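Local atomic coordinates of UPF0311 protein CA_C3321 (Clostridium acetobutylicum ATCC 824, PDB entry 3G7G), a protein that is of unknown function but belongs to the UPF0311 (DUF3237) family and folds into a closed antiparallel beta barrel. Residues Q63-Y77 and Y88-I102. Residues are numbered along the deposited sequence; the frame is centred on the assembly and turned at random.
Sequences QIVRPDGKCELSARY and YIENNGIRTVPDEYI
The antiparallel beta hairpin of strands 71-81 and 86-96 lies in the wall of an eight-stranded barrel, paired here from Cys71-Arg95 to Tyr77-Ile89. Each hydrogen-bonded pair closes a two-bond ring; Leu73 N reaches Gly93 O at 2.8 Å. On the face bearing Leu73, Ala75 and Tyr77, the Tyr77 ring carries Ile89 CB over one face, with CE1 3.8 Å from Ile89 CD1. Its chi1 of 59° sets the ring between its own backbone N and carbonyl carbon. A water bridges the hydroxyl to Asn91 ND2, weakly on the Asn91 side; Asn91 OD1 is bonded to Thr120 OG1. Further along, Leu73 CD1 packs 3.9 Å from Arg95 CB; the Arg95 chain bends at chi3 (71°), and Phe118 adds a cation-pi contact. The other face is mostly polar. Arg76 and Glu90 run side by side in a salt bridge, NE meeting OE2 at 3.0 Å in the guanidinium plane but from well above the carboxylate plane. Arg76 NH2 also bonds Ser74 OG of a second subunit, a hydroxyl less certainly placed, and Lys70 NZ bonds Met135 O of a third. One hairpin face thus packs within the barrel, while the mostly polar face, with Arg76 probably charge-balanced by Glu90, meets neighbouring subunits.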
# COMPACT_ATOMS: atom_id res chain seq x y z
N GLN A 63 -2.45 6.66 13.42
CA GLN A 63 -1.41 7.68 13.39
C GLN A 63 -0.14 7.22 14.07
O GLN A 63 -0.17 6.52 15.06
CB GLN A 63 -1.88 8.91 14.13
CG GLN A 63 -3.15 9.43 13.62
CD GLN A 63 -3.55 10.73 14.30
OE1 GLN A 63 -3.16 11.02 15.44
NE2 GLN A 63 -4.34 11.51 13.60
N ILE A 64 0.99 7.65 13.54
CA ILE A 64 2.24 7.43 14.21
C ILE A 64 3.05 8.73 14.17
O ILE A 64 3.28 9.30 13.11
CB ILE A 64 2.98 6.21 13.57
CG1 ILE A 64 4.29 5.91 14.30
CG2 ILE A 64 3.12 6.43 12.05
CD1 ILE A 64 4.36 4.56 15.03
N VAL A 65 3.49 9.20 15.35
CA VAL A 65 4.37 10.34 15.47
C VAL A 65 5.79 9.79 15.55
O VAL A 65 6.18 9.10 16.52
CB VAL A 65 4.08 11.18 16.72
CG1 VAL A 65 4.95 12.45 16.72
CG2 VAL A 65 2.62 11.55 16.77
N ARG A 66 6.53 10.03 14.48
CA ARG A 66 7.87 9.51 14.35
C ARG A 66 8.82 10.20 15.36
O ARG A 66 8.53 11.29 15.85
CB ARG A 66 8.33 9.68 12.91
CG ARG A 66 7.54 8.80 11.91
CD ARG A 66 7.74 7.30 12.19
NE ARG A 66 7.10 6.50 11.18
CZ ARG A 66 6.98 5.18 11.23
NH1 ARG A 66 7.45 4.49 12.27
NH2 ARG A 66 6.38 4.55 10.23
N PRO A 67 9.94 9.54 15.71
CA PRO A 67 10.87 10.18 16.64
C PRO A 67 11.27 11.62 16.27
O PRO A 67 11.45 12.44 17.16
CB PRO A 67 12.09 9.25 16.63
CG PRO A 67 11.50 7.88 16.30
CD PRO A 67 10.40 8.19 15.31
N ASP A 68 11.37 11.93 14.99
CA ASP A 68 11.73 13.29 14.54
C ASP A 68 10.57 14.29 14.60
O ASP A 68 10.72 15.46 14.24
CB ASP A 68 12.31 13.26 13.12
CG ASP A 68 11.22 13.06 12.00
OD1 ASP A 68 10.09 12.55 12.26
OD2 ASP A 68 11.53 13.44 10.85
N GLY A 69 9.41 13.85 15.03
CA GLY A 69 8.28 14.75 15.21
C GLY A 69 7.22 14.68 14.13
O GLY A 69 6.14 15.19 14.34
N LYS A 70 7.51 14.08 12.99
CA LYS A 70 6.52 13.99 11.89
C LYS A 70 5.44 12.98 12.20
O LYS A 70 5.75 11.86 12.59
CB LYS A 70 7.20 13.62 10.58
CG LYS A 70 6.21 13.46 9.45
CD LYS A 70 6.87 13.35 8.12
CE LYS A 70 7.41 11.94 7.85
NZ LYS A 70 7.25 11.61 6.41
N CYS A 71 4.18 13.39 12.04
CA CYS A 71 3.05 12.49 12.19
C CYS A 71 2.59 11.96 10.82
O CYS A 71 2.32 12.74 9.90
CB CYS A 71 1.93 13.23 12.90
SG CYS A 71 0.46 12.28 13.19
N GLU A 72 2.58 10.64 10.68
CA GLU A 72 2.03 9.94 9.50
C GLU A 72 0.63 9.47 9.83
O GLU A 72 0.44 8.74 10.81
CB GLU A 72 2.94 8.75 9.13
CG GLU A 72 4.39 9.16 8.80
CD GLU A 72 5.30 7.96 8.59
OE1 GLU A 72 4.79 6.83 8.46
OE2 GLU A 72 6.52 8.14 8.57
N LEU A 73 -0.35 9.90 9.04
CA LEU A 73 -1.77 9.65 9.27
C LEU A 73 -2.37 8.76 8.19
O LEU A 73 -2.10 8.96 7.01
CB LEU A 73 -2.53 10.99 9.23
CG LEU A 73 -2.00 12.00 10.25
CD1 LEU A 73 -1.57 13.24 9.57
CD2 LEU A 73 -3.04 12.32 11.34
N SER A 74 -3.19 7.79 8.61
CA SER A 74 -3.96 6.95 7.70
C SER A 74 -5.34 6.70 8.27
O SER A 74 -5.51 5.88 9.20
CB SER A 74 -3.22 5.64 7.42
OG SER A 74 -3.89 4.87 6.40
N ALA A 75 -6.32 7.39 7.73
CA ALA A 75 -7.74 7.30 8.19
C ALA A 75 -8.62 6.47 7.26
O ALA A 75 -8.47 6.54 6.05
CB ALA A 75 -8.37 8.73 8.38
N ARG A 76 -9.46 5.62 7.82
CA ARG A 76 -10.42 4.88 7.05
C ARG A 76 -11.77 5.11 7.66
O ARG A 76 -12.00 4.72 8.83
CB ARG A 76 -10.16 3.39 7.10
CG ARG A 76 -8.83 2.98 6.56
CD ARG A 76 -8.63 1.51 6.83
NE ARG A 76 -7.56 0.99 6.02
CZ ARG A 76 -7.12 -0.25 6.07
NH1 ARG A 76 -7.64 -1.09 6.92
NH2 ARG A 76 -6.14 -0.64 5.26
N TYR A 77 -12.65 5.70 6.86
CA TYR A 77 -14.01 6.01 7.25
C TYR A 77 -14.87 6.21 6.01
O TYR A 77 -14.38 6.10 4.89
CB TYR A 77 -14.01 7.24 8.15
CG TYR A 77 -13.45 8.50 7.53
CD1 TYR A 77 -14.27 9.46 6.97
CD2 TYR A 77 -12.09 8.75 7.56
CE1 TYR A 77 -13.74 10.62 6.43
CE2 TYR A 77 -11.55 9.89 7.00
CZ TYR A 77 -12.38 10.82 6.44
OH TYR A 77 -11.82 11.98 5.90
N TYR A 88 -16.50 5.62 0.58
CA TYR A 88 -15.50 5.09 1.46
C TYR A 88 -14.18 5.80 1.18
O TYR A 88 -13.73 5.89 0.02
CB TYR A 88 -15.39 3.60 1.23
CG TYR A 88 -14.27 2.99 1.98
CD1 TYR A 88 -14.26 2.98 3.38
CD2 TYR A 88 -13.19 2.42 1.32
CE1 TYR A 88 -13.20 2.43 4.10
CE2 TYR A 88 -12.15 1.85 2.02
CZ TYR A 88 -12.15 1.87 3.40
OH TYR A 88 -11.11 1.30 4.09
N ILE A 89 -13.56 6.30 2.23
CA ILE A 89 -12.41 7.18 2.13
C ILE A 89 -11.23 6.55 2.85
O ILE A 89 -11.39 6.13 3.97
CB ILE A 89 -12.69 8.54 2.82
CG1 ILE A 89 -13.96 9.13 2.28
CG2 ILE A 89 -11.51 9.54 2.64
CD1 ILE A 89 -14.18 10.53 2.65
N GLU A 90 -10.10 6.43 2.15
CA GLU A 90 -8.80 6.16 2.75
C GLU A 90 -7.99 7.43 2.56
O GLU A 90 -7.74 7.82 1.43
CB GLU A 90 -8.13 5.02 2.01
CG GLU A 90 -8.03 3.73 2.74
CD GLU A 90 -6.78 3.70 3.65
OE1 GLU A 90 -6.38 4.80 4.14
OE2 GLU A 90 -6.22 2.59 3.86
N ASN A 91 -7.63 8.11 3.65
CA ASN A 91 -6.98 9.43 3.61
C ASN A 91 -5.63 9.33 4.29
O ASN A 91 -5.57 9.09 5.50
CB ASN A 91 -7.87 10.48 4.31
CG ASN A 91 -7.57 11.91 3.86
OD1 ASN A 91 -6.78 12.14 2.97
ND2 ASN A 91 -8.21 12.88 4.49
N ASN A 92 -4.54 9.46 3.53
CA ASN A 92 -3.20 9.22 4.06
C ASN A 92 -2.40 10.47 3.91
O ASN A 92 -2.34 11.05 2.83
CB ASN A 92 -2.46 8.08 3.34
CG ASN A 92 -3.20 6.78 3.37
OD1 ASN A 92 -3.59 6.26 2.35
ND2 ASN A 92 -3.39 6.25 4.53
N GLY A 93 -1.77 10.91 4.99
CA GLY A 93 -1.05 12.15 4.94
C GLY A 93 -0.05 12.38 6.04
O GLY A 93 0.34 11.47 6.77
N ILE A 94 0.38 13.64 6.11
CA ILE A 94 1.39 14.03 7.10
C ILE A 94 1.03 15.29 7.83
O ILE A 94 0.23 16.11 7.33
CB ILE A 94 2.79 14.12 6.51
CG1 ILE A 94 2.82 15.13 5.38
CG2 ILE A 94 3.27 12.71 6.00
CD1 ILE A 94 4.25 15.38 4.85
N ARG A 95 1.57 15.40 9.04
CA ARG A 95 1.38 16.59 9.85
C ARG A 95 2.70 16.86 10.57
O ARG A 95 3.18 16.03 11.33
CB ARG A 95 0.24 16.41 10.85
CG ARG A 95 0.11 17.56 11.83
CD ARG A 95 -1.18 17.52 12.53
NE ARG A 95 -1.19 16.40 13.47
CZ ARG A 95 -2.25 15.65 13.77
NH1 ARG A 95 -3.42 15.84 13.18
NH2 ARG A 95 -2.12 14.69 14.67
N THR A 96 3.28 18.02 10.27
CA THR A 96 4.55 18.42 10.82
C THR A 96 4.36 19.79 11.49
O THR A 96 3.38 20.48 11.22
CB THR A 96 5.63 18.57 9.73
OG1 THR A 96 5.27 19.65 8.87
CG2 THR A 96 5.79 17.35 8.91
N VAL A 97 5.31 20.13 12.34
CA VAL A 97 5.43 21.46 12.97
C VAL A 97 6.88 21.91 12.89
O VAL A 97 7.77 21.09 12.77
CB VAL A 97 5.02 21.48 14.49
CG1 VAL A 97 3.53 21.27 14.64
CG2 VAL A 97 5.83 20.45 15.33
N PRO A 98 7.14 23.23 12.97
CA PRO A 98 8.54 23.69 13.11
C PRO A 98 9.26 23.16 14.34
O PRO A 98 8.63 22.71 15.30
CB PRO A 98 8.41 25.21 13.18
CG PRO A 98 7.12 25.52 12.55
CD PRO A 98 6.20 24.37 12.89
N ASP A 99 10.59 23.19 14.28
CA ASP A 99 11.46 22.55 15.28
C ASP A 99 11.14 23.00 16.67
O ASP A 99 11.13 22.21 17.60
CB ASP A 99 12.93 22.84 14.99
CG ASP A 99 13.85 21.78 15.56
OD1 ASP A 99 13.96 21.74 16.82
OD2 ASP A 99 14.44 20.97 14.77
N GLU A 100 10.85 24.29 16.80
CA GLU A 100 10.53 24.90 18.10
C GLU A 100 9.27 24.33 18.76
O GLU A 100 9.06 24.55 19.94
CB GLU A 100 10.39 26.42 17.94
CG GLU A 100 9.06 26.86 17.34
CD GLU A 100 9.06 28.29 16.87
OE1 GLU A 100 9.40 28.55 15.70
OE2 GLU A 100 8.69 29.16 17.69
N TYR A 101 8.42 23.63 18.01
CA TYR A 101 7.22 23.03 18.60
C TYR A 101 7.27 21.52 18.73
O TYR A 101 6.32 20.93 19.24
CB TYR A 101 5.99 23.36 17.78
CG TYR A 101 5.72 24.84 17.58
CD1 TYR A 101 4.96 25.56 18.50
CD2 TYR A 101 6.18 25.49 16.45
CE1 TYR A 101 4.69 26.90 18.29
CE2 TYR A 101 5.91 26.83 16.23
CZ TYR A 101 5.16 27.52 17.15
OH TYR A 101 4.90 28.85 16.92
N ILE A 102 8.35 20.89 18.27
CA ILE A 102 8.47 19.43 18.30
C ILE A 102 8.33 18.83 19.69
O ILE A 102 7.55 17.90 19.86
CB ILE A 102 9.76 18.93 17.60
CG1 ILE A 102 9.64 19.13 16.08
CG2 ILE A 102 10.02 17.44 17.91
CD1 ILE A 102 10.78 18.55 15.29
O HOH W 1 6.91 17.69 12.88
O HOH W 2 -9.13 12.02 7.69